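Local coordinates for protein CalsepRRP (Calystegia sepium, PDB 1JY5) that is an RNase-related protein of the ribonuclease T2 family, whose members cleave RNA, and may itself bind RNA, at residues Ser92-Ala95 with Ala99-Trp102; Lys77-Tyr82 with Ser121-Leu126; Ser156-Gln159 with Thr165-Val168; Ala61-Asn66 with Gly114-Tyr119. One frame throughout, in Å; residues are numbered along the deposited sequence.

Contact 1 (Ser92-Ala95 with Ala99-Trp102)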
# COMPACT_ATOMS: atom_id res chain seq x y z
N SER A 92 21.35 1.36 3.15
CA SER A 92 21.60 0.03 3.69
C SER A 92 20.49 -0.96 3.38
O SER A 92 19.36 -0.56 3.05
CB SER A 92 21.79 0.12 5.20
OG SER A 92 20.64 0.64 5.82
N PHE A 93 20.81 -2.25 3.46
CA PHE A 93 19.81 -3.27 3.23
C PHE A 93 18.90 -3.29 4.44
O PHE A 93 19.31 -2.92 5.55
CB PHE A 93 20.45 -4.66 3.04
CG PHE A 93 21.16 -4.82 1.74
CD1 PHE A 93 22.55 -4.79 1.68
CD2 PHE A 93 20.44 -4.96 0.55
CE1 PHE A 93 23.22 -4.90 0.47
CE2 PHE A 93 21.10 -5.07 -0.67
CZ PHE A 93 22.49 -5.04 -0.71
N ASP A 94 17.65 -3.70 4.23
CA ASP A 94 16.68 -3.76 5.31
C ASP A 94 16.32 -5.18 5.68
O ASP A 94 16.24 -6.06 4.81
CB ASP A 94 15.41 -3.01 4.91
CG ASP A 94 15.66 -1.54 4.70
OD1 ASP A 94 15.90 -0.83 5.70
OD2 ASP A 94 15.64 -1.09 3.54
N ALA A 95 16.10 -5.42 6.96
CA ALA A 95 15.75 -6.75 7.45
C ALA A 95 14.32 -7.12 7.08
O ALA A 95 13.95 -8.29 7.11
CB ALA A 95 15.93 -6.80 8.96
N ALA A 99 11.03 -2.22 8.06
CA ALA A 99 12.22 -1.40 8.30
C ALA A 99 12.46 -0.51 7.08
O ALA A 99 12.87 0.65 7.21
CB ALA A 99 13.44 -2.28 8.56
N TYR A 100 12.18 -1.06 5.90
CA TYR A 100 12.35 -0.33 4.64
C TYR A 100 11.41 0.89 4.54
O TYR A 100 11.85 2.01 4.26
CB TYR A 100 12.10 -1.28 3.46
CG TYR A 100 12.05 -0.62 2.09
CD1 TYR A 100 13.20 -0.50 1.31
CD2 TYR A 100 10.86 -0.13 1.58
CE1 TYR A 100 13.15 0.08 0.05
CE2 TYR A 100 10.80 0.46 0.33
CZ TYR A 100 11.94 0.56 -0.44
OH TYR A 100 11.86 1.14 -1.69
N GLU A 101 10.12 0.66 4.77
CA GLU A 101 9.13 1.72 4.70
C GLU A 101 9.31 2.75 5.81
O GLU A 101 9.06 3.94 5.61
CB GLU A 101 7.71 1.14 4.75
CG GLU A 101 7.35 0.29 3.53
CD GLU A 101 7.29 1.10 2.24
OE1 GLU A 101 7.53 0.52 1.15
OE2 GLU A 101 6.99 2.31 2.31
N TRP A 102 9.72 2.30 6.99
CA TRP A 102 9.93 3.24 8.08
C TRP A 102 11.08 4.19 7.75
O TRP A 102 10.94 5.40 7.82
CB TRP A 102 10.27 2.52 9.38
CG TRP A 102 10.79 3.50 10.38
CD1 TRP A 102 12.07 3.62 10.82
CD2 TRP A 102 10.04 4.56 10.98
NE1 TRP A 102 12.17 4.70 11.66
CE2 TRP A 102 10.95 5.30 11.78
CE3 TRP A 102 8.70 4.97 10.92
CZ2 TRP A 102 10.55 6.42 12.51
CZ3 TRP A 102 8.31 6.09 11.65
CH2 TRP A 102 9.24 6.81 12.43
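The Tyr-100 ring meets the Asp-94 carboxylate at its edge: OD2 of Asp-94 lies near the ring plane, 3.4 Å from CD1 of Tyr-100. CD of Glu-101 lies in plane at the edge on the CD2 flank, so acidic side chains border both flanks of the ring. The carboxylate of Asp-94 stands almost perpendicular to the ring, the planes being 89° apart. Ser-87 and Ala-89 of strand 87-89 also touch Tyr-100, whose OH is hydrogen-bonded to Lys-104. Asp-94 pairs with Ser-87 at the open end of the small two-stranded hairpin 87-89/92-94, and a short turn leads into helix 97-106. That helix carries the Glu-Trp-x-Lys-His-Gly run recognisable as the second conserved segment of T2 ribonucleases. With its CG beside the backbone N (chi1 -64°), Asp-94 lays the face of its carboxylate on the helix backbone, CG being 3.5 Å from CA of Tyr-100. OD1 has a looser approach, 3.7 Å to O of Ala-99, a pair of acceptors. Cutting the residue back to an alanine here would probably open a gap between hairpin and helix and leave CD1 of Tyr-100 without its neighbouring oxygen. CB of Ala-99 also lies 4.4 Å from N of Ala-95.

Contact 2 (Lys77-Tyr82 with Ser121-Leu126). Unlike the reference sequence in segment 121-126: Thr-123 (reference Ala).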
# COMPACT_ATOMS: atom_id res chain seq x y z
N LYS A 77 0.33 -10.03 8.75
CA LYS A 77 -0.76 -10.45 7.90
C LYS A 77 -1.22 -9.42 6.88
O LYS A 77 -1.55 -9.76 5.75
CB LYS A 77 -1.95 -10.88 8.77
CG LYS A 77 -3.14 -11.41 7.99
CD LYS A 77 -4.21 -11.93 8.94
CE LYS A 77 -5.47 -12.33 8.20
NZ LYS A 77 -5.22 -13.43 7.23
N TYR A 78 -1.24 -8.15 7.28
CA TYR A 78 -1.73 -7.10 6.38
C TYR A 78 -0.67 -6.22 5.74
O TYR A 78 -0.98 -5.42 4.85
CB TYR A 78 -2.76 -6.26 7.13
CG TYR A 78 -3.88 -7.12 7.68
CD1 TYR A 78 -3.96 -7.41 9.04
CD2 TYR A 78 -4.83 -7.67 6.83
CE1 TYR A 78 -4.97 -8.24 9.54
CE2 TYR A 78 -5.84 -8.49 7.31
CZ TYR A 78 -5.90 -8.77 8.67
OH TYR A 78 -6.91 -9.58 9.15
N TRP A 79 0.57 -6.37 6.18
CA TRP A 79 1.68 -5.61 5.62
C TRP A 79 2.84 -6.58 5.33
O TRP A 79 3.98 -6.32 5.70
CB TRP A 79 2.15 -4.53 6.60
CG TRP A 79 2.95 -3.43 5.96
CD1 TRP A 79 3.82 -3.54 4.93
CD2 TRP A 79 2.94 -2.04 6.33
NE1 TRP A 79 4.37 -2.32 4.62
CE2 TRP A 79 3.84 -1.38 5.47
CE3 TRP A 79 2.26 -1.30 7.30
CZ2 TRP A 79 4.08 -0.00 5.55
CZ3 TRP A 79 2.49 0.07 7.38
CH2 TRP A 79 3.40 0.70 6.51
N PRO A 80 2.55 -7.71 4.68
CA PRO A 80 3.62 -8.68 4.38
C PRO A 80 4.51 -8.29 3.20
O PRO A 80 4.21 -7.36 2.46
CB PRO A 80 2.86 -9.97 4.06
CG PRO A 80 1.46 -9.72 4.55
CD PRO A 80 1.24 -8.26 4.29
N SER A 81 5.60 -9.03 3.05
CA SER A 81 6.53 -8.85 1.96
C SER A 81 6.24 -10.00 0.98
O SER A 81 5.83 -11.08 1.42
CB SER A 81 7.97 -8.95 2.47
OG SER A 81 8.90 -8.77 1.42
N TYR A 82 6.43 -9.78 -0.32
CA TYR A 82 6.18 -10.83 -1.30
C TYR A 82 7.45 -11.22 -2.06
O TYR A 82 7.41 -11.48 -3.27
CB TYR A 82 5.11 -10.40 -2.32
CG TYR A 82 3.75 -10.15 -1.71
CD1 TYR A 82 3.36 -8.88 -1.32
CD2 TYR A 82 2.86 -11.21 -1.49
CE1 TYR A 82 2.13 -8.65 -0.71
CE2 TYR A 82 1.62 -10.99 -0.89
CZ TYR A 82 1.26 -9.71 -0.50
OH TYR A 82 0.05 -9.48 0.12
N SER A 121 0.59 1.96 13.13
CA SER A 121 -0.78 1.78 13.61
C SER A 121 -1.76 2.65 12.85
O SER A 121 -2.90 2.24 12.57
CB SER A 121 -0.87 2.08 15.12
OG SER A 121 -0.49 3.41 15.41
N THR A 122 -1.34 3.86 12.49
CA THR A 122 -2.22 4.75 11.75
C THR A 122 -2.44 4.20 10.34
O THR A 122 -3.55 4.29 9.80
CB THR A 122 -1.65 6.18 11.71
OG1 THR A 122 -1.60 6.69 13.05
CG2 THR A 122 -2.52 7.09 10.86
N THR A 123 -1.40 3.60 9.76
CA THR A 123 -1.53 3.03 8.43
C THR A 123 -2.52 1.87 8.48
O THR A 123 -3.37 1.73 7.60
CB THR A 123 -0.18 2.51 7.91
OG1 THR A 123 0.77 3.58 7.89
CG2 THR A 123 -0.33 1.97 6.49
N LEU A 124 -2.41 1.04 9.51
CA LEU A 124 -3.33 -0.08 9.67
C LEU A 124 -4.76 0.42 9.86
O LEU A 124 -5.70 -0.13 9.29
CB LEU A 124 -2.91 -0.96 10.86
CG LEU A 124 -1.81 -2.00 10.57
CD1 LEU A 124 -0.75 -1.41 9.65
CD2 LEU A 124 -1.20 -2.47 11.88
N MET A 125 -4.91 1.48 10.65
CA MET A 125 -6.23 2.05 10.90
C MET A 125 -6.91 2.43 9.59
O MET A 125 -8.06 2.05 9.36
CB MET A 125 -6.12 3.29 11.78
CG MET A 125 -7.47 3.93 12.15
SD MET A 125 -7.23 5.47 13.08
CE MET A 125 -6.77 6.57 11.73
N LEU A 126 -6.22 3.19 8.75
CA LEU A 126 -6.77 3.61 7.47
C LEU A 126 -7.05 2.38 6.60
O LEU A 126 -8.09 2.30 5.94
CB LEU A 126 -5.79 4.55 6.76
CG LEU A 126 -5.52 5.91 7.44
CD1 LEU A 126 -4.40 6.65 6.72
CD2 LEU A 126 -6.80 6.74 7.44
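Trp-79 reaches from just past the end of helix 72-78 to Thr-123 and Leu-124 on helix 116-129, a buried packing contact within the alpha+beta fold of the RNase T2 family. From CB, which points toward helix 116-129, the chain runs to CG anti to the backbone N; this chi1 of -161° swings the indole toward that helix, and chi2 of -36° turns its CE3-CZ3-CH2 side to Thr-123 and Leu-124. CE3 meets CD1 of Leu-124 at 3.8 Å, the methyl lying at the ring edge and in its plane. Next round the ring, CZ3 takes the closest approach, 3.5 Å from CG2 of Thr-123, which comes in obliquely; CB of Thr-123 follows at 3.7 Å from the same CZ3. Thr-123 stands where the reference sequence has alanine, and its OG1 is hydrogen-bonded back to O of Tyr-119, which holds its rotation and leaves CG2 presented to the indole. Ile-42 of strand 40-48 touches all three residues, Phe-120 adds a second ring beside Trp-79, and helix 97-106 packs on the indole. Replacing it with an alanine would probably leave CG2 of Thr-123 and CD1 of Leu-124 without their partner and open a gap beside the end of helix 72-78. At its far corner, CH2 of Trp-79 ends 3.9 Å from CG2 of Thr-123.

Contact 3 (Ser156-Gln159 with Thr165-Val168)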
# COMPACT_ATOMS: atom_id res chain seq x y z
N SER A 156 -14.37 3.50 -11.14
CA SER A 156 -15.69 4.02 -10.78
C SER A 156 -16.23 3.38 -9.51
O SER A 156 -16.85 4.05 -8.69
CB SER A 156 -16.67 3.79 -11.94
OG SER A 156 -17.97 4.24 -11.59
N ALA A 157 -15.98 2.09 -9.34
CA ALA A 157 -16.45 1.39 -8.15
C ALA A 157 -15.81 2.00 -6.90
O ALA A 157 -16.49 2.29 -5.92
CB ALA A 157 -16.11 -0.10 -8.24
N ILE A 158 -14.50 2.20 -6.94
CA ILE A 158 -13.80 2.79 -5.79
C ILE A 158 -14.24 4.24 -5.60
O ILE A 158 -14.56 4.66 -4.49
CB ILE A 158 -12.28 2.71 -5.98
CG1 ILE A 158 -11.87 1.24 -6.12
CG2 ILE A 158 -11.56 3.36 -4.80
CD1 ILE A 158 -10.42 1.03 -6.47
N GLN A 159 -14.26 4.99 -6.69
CA GLN A 159 -14.66 6.39 -6.68
C GLN A 159 -16.02 6.63 -6.04
O GLN A 159 -16.18 7.53 -5.21
CB GLN A 159 -14.66 6.95 -8.10
CG GLN A 159 -15.67 8.08 -8.33
CD GLN A 159 -15.33 9.32 -7.54
OE1 GLN A 159 -16.16 10.21 -7.36
NE2 GLN A 159 -14.09 9.40 -7.06
N THR A 165 -10.93 9.80 -6.33
CA THR A 165 -10.43 8.93 -7.37
C THR A 165 -9.09 8.32 -7.01
O THR A 165 -8.15 9.03 -6.63
CB THR A 165 -10.34 9.70 -8.71
OG1 THR A 165 -11.63 10.22 -9.04
CG2 THR A 165 -9.87 8.78 -9.83
N PRO A 166 -8.98 6.99 -7.09
CA PRO A 166 -7.73 6.30 -6.77
C PRO A 166 -6.77 6.34 -7.95
O PRO A 166 -7.15 6.69 -9.06
CB PRO A 166 -8.20 4.88 -6.48
CG PRO A 166 -9.30 4.71 -7.48
CD PRO A 166 -10.06 6.02 -7.35
N VAL A 167 -5.52 5.99 -7.68
CA VAL A 167 -4.52 5.92 -8.72
C VAL A 167 -4.24 4.42 -8.80
O VAL A 167 -4.09 3.76 -7.77
CB VAL A 167 -3.24 6.69 -8.33
CG1 VAL A 167 -2.17 6.52 -9.40
CG2 VAL A 167 -3.56 8.18 -8.18
N VAL A 168 -4.23 3.87 -10.01
CA VAL A 168 -3.99 2.44 -10.18
C VAL A 168 -2.77 2.17 -11.06
O VAL A 168 -2.59 2.80 -12.10
CB VAL A 168 -5.20 1.71 -10.82
CG1 VAL A 168 -4.91 0.22 -10.90
CG2 VAL A 168 -6.47 1.96 -10.01
O HOH W 1 -13.17 11.81 -7.62
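Water 1 is shared by Gln-159 and Thr-165: its 2.6 Å bond to OG1 of Thr-165 is matched by an equally short but weak one, 2.6 Å, in which NE2 of Gln-159 is the donor. The bridge lies at the exit of helix 151-162, where the chain turns back within a few residues to enter strand 167-171 of the central antiparallel sheet, a helix-to-strand connection of the T2 fold. Without the water the two side chains have little to hold them directly, since NE2 of Gln-159 and OG1 of Thr-165 are 3.3 Å apart at an angle too poor for a hydrogen bond. The backbone N of Thr-165 is a second donor close to that amide nitrogen, and is itself hydrogen-bonded to Glu-190. A bend at chi2 (66°) swings the Gln-159 amide round toward Thr-165, although its CB does not point there.

Beside this water bridge lies an apolar pair, Ile-158 and Pro-166. The two side chains approach at a slant, and CG2 of Ile-158 is 3.8 Å from CG of Pro-166. Both Ile-158 branches take part, since CD1 of Ile-158 also comes within 4.0 Å of CG of Pro-166. Ile-158 continues onto Ile-132 and Leu-136 of helix 132-137, while Pro-166 rests on Val-178 and Ile-180 of strand 174-182, so the pair links helix packing to the sheet. The helix backbone approaches the same ring more distantly, N of Gln-159 lying 4.4 Å from CD of Pro-166.

Contact 4 (Ala61-Asn66 with Gly114-Tyr119). Unlike the reference sequence in segment 61-66: Gln-65 (reference Glu).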
# COMPACT_ATOMS: atom_id res chain seq x y z
N ALA A 61 14.06 8.33 14.68
CA ALA A 61 14.62 7.17 15.36
C ALA A 61 14.77 6.02 14.38
O ALA A 61 13.97 5.88 13.45
CB ALA A 61 13.73 6.76 16.54
N LYS A 62 15.78 5.19 14.58
CA LYS A 62 15.99 4.05 13.70
C LYS A 62 14.88 3.03 13.92
O LYS A 62 14.22 3.03 14.97
CB LYS A 62 17.36 3.41 13.98
CG LYS A 62 17.52 2.94 15.41
CD LYS A 62 18.98 2.74 15.79
CE LYS A 62 19.11 2.29 17.25
NZ LYS A 62 18.38 3.18 18.20
N TYR A 63 14.66 2.17 12.94
CA TYR A 63 13.62 1.15 13.04
C TYR A 63 13.82 0.33 14.31
O TYR A 63 14.91 -0.19 14.55
CB TYR A 63 13.69 0.20 11.85
CG TYR A 63 12.65 -0.90 11.94
CD1 TYR A 63 11.29 -0.60 11.90
CD2 TYR A 63 13.03 -2.24 12.06
CE1 TYR A 63 10.33 -1.59 11.99
CE2 TYR A 63 12.07 -3.26 12.16
CZ TYR A 63 10.72 -2.92 12.11
OH TYR A 63 9.76 -3.90 12.18
N ASP A 64 12.78 0.21 15.13
CA ASP A 64 12.87 -0.55 16.37
C ASP A 64 11.66 -1.47 16.52
O ASP A 64 10.60 -1.04 16.97
CB ASP A 64 12.96 0.41 17.56
CG ASP A 64 12.98 -0.31 18.90
OD1 ASP A 64 12.90 0.38 19.94
OD2 ASP A 64 13.07 -1.55 18.93
N GLN A 65 11.83 -2.73 16.13
CA GLN A 65 10.74 -3.70 16.21
C GLN A 65 10.06 -3.74 17.57
O GLN A 65 8.89 -4.10 17.67
CB GLN A 65 11.24 -5.10 15.83
CG GLN A 65 12.36 -5.66 16.72
CD GLN A 65 11.84 -6.35 17.98
OE1 GLN A 65 10.66 -6.70 18.08
NE2 GLN A 65 12.74 -6.57 18.94
N ASN A 66 10.78 -3.37 18.63
CA ASN A 66 10.19 -3.39 19.96
C ASN A 66 9.03 -2.41 20.05
O ASN A 66 8.02 -2.67 20.70
CB ASN A 66 11.22 -3.02 21.02
CG ASN A 66 12.23 -4.12 21.23
OD1 ASN A 66 11.92 -5.16 21.80
ND2 ASN A 66 13.45 -3.90 20.76
N GLY A 114 4.20 11.18 15.17
CA GLY A 114 5.43 11.37 15.93
C GLY A 114 6.43 10.26 16.16
O GLY A 114 7.56 10.54 16.57
N ASN A 115 6.03 9.02 15.93
CA ASN A 115 6.95 7.90 16.14
C ASN A 115 6.52 6.71 15.30
O ASN A 115 5.47 6.74 14.66
CB ASN A 115 7.00 7.53 17.63
CG ASN A 115 5.65 7.14 18.19
OD1 ASN A 115 4.93 6.33 17.60
ND2 ASN A 115 5.30 7.70 19.35
N GLN A 116 7.35 5.67 15.30
CA GLN A 116 7.11 4.45 14.54
C GLN A 116 5.78 3.78 14.80
O GLN A 116 5.11 3.33 13.87
CB GLN A 116 8.18 3.42 14.85
CG GLN A 116 9.54 3.86 14.51
CD GLN A 116 10.56 2.90 15.04
OE1 GLN A 116 10.50 1.69 14.78
NE2 GLN A 116 11.51 3.42 15.79
N TYR A 117 5.43 3.67 16.08
CA TYR A 117 4.18 3.03 16.44
C TYR A 117 3.01 3.78 15.83
O TYR A 117 2.09 3.18 15.28
CB TYR A 117 3.98 2.97 17.95
CG TYR A 117 2.69 2.28 18.31
CD1 TYR A 117 2.62 0.88 18.36
CD2 TYR A 117 1.51 3.01 18.49
CE1 TYR A 117 1.40 0.23 18.58
CE2 TYR A 117 0.29 2.36 18.70
CZ TYR A 117 0.24 0.97 18.74
OH TYR A 117 -0.96 0.31 18.92
N GLU A 118 3.04 5.11 15.95
CA GLU A 118 1.95 5.90 15.40
C GLU A 118 1.93 5.76 13.89
O GLU A 118 0.86 5.68 13.28
CB GLU A 118 2.09 7.37 15.81
CG GLU A 118 2.16 7.55 17.33
CD GLU A 118 2.03 8.99 17.80
OE1 GLU A 118 2.21 9.91 16.98
OE2 GLU A 118 1.76 9.20 19.00
N TYR A 119 3.10 5.70 13.27
CA TYR A 119 3.16 5.55 11.82
C TYR A 119 2.49 4.24 11.36
O TYR A 119 1.57 4.26 10.55
CB TYR A 119 4.61 5.59 11.32
CG TYR A 119 4.74 5.23 9.85
CD1 TYR A 119 4.33 6.13 8.86
CD2 TYR A 119 5.24 4.00 9.46
CE1 TYR A 119 4.43 5.79 7.50
CE2 TYR A 119 5.34 3.64 8.12
CZ TYR A 119 4.93 4.55 7.15
OH TYR A 119 5.02 4.20 5.82
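A single buried side-chain amide, that of Gln-116, reads the backbone of the irregular loop 61-66. Its OE1 accepts from N of Asp-64 at 2.7 Å, and the bond is nearly straight, 166° at the hydrogen. The donor stands only 16° out of the carbonyl plane. On the other arm of the amide, NE2 of Gln-116 lies 2.9 Å from O of Lys-62, so both ends of the group face polar backbone atoms two residues apart. CG of Gln-116 sits beside the backbone N, and beyond it the chain is extended (chi2 171°), which carries the amide straight out from the first turn of helix 116-129 to the loop.

CD1 of Tyr-63 lies 3.8 Å from OE1 of Gln-116, approached obliquely, and Trp-102 of helix 97-106 packs against both residues. The two segments are each shaped by their own side-chain bonds. Asn-115 is the N-cap of helix 116-129, its OD1 accepting from N of Glu-118 at 2.8 Å, nearly along the C=O axis; separately, OE1 of Glu-118 accepts from N of Gly-114 at 3.0 Å. In the loop, OD2 of Asp-64 forms an Asx turn with N of Asn-66, 2.9 Å away, and also receives ND2 of Asn-66 through its syn lone pair. The Asx turn shapes the loop from within, while the short, straight bond to OE1 of Gln-116 ties it to the first turn of the helix; the buried amide oxygen is thereby satisfied by a loop backbone N-H.

Overall arrangement
Following the chain from the N terminus, loop 61-66, which comes after strand 40-48, opens contact 4 and 77-82 then opens contact 2. Contact 1 closes first, a short loop between hairpin strand 92-94 and helix 97-106, and is nested inside both. Contact 4 closes at 114-119 and contact 2 at 121-126, so these two cross, and both end on helix 116-129. All three touch: Trp-102 of contact 1 meets Gln-116 and Ala-61 of contact 4, and Trp-79 packs on Glu-101 and Tyr-119. Contact 3 follows in series, tying helix 151-162 to strand 167-171, with its centre about 30 Å from that of contact 1.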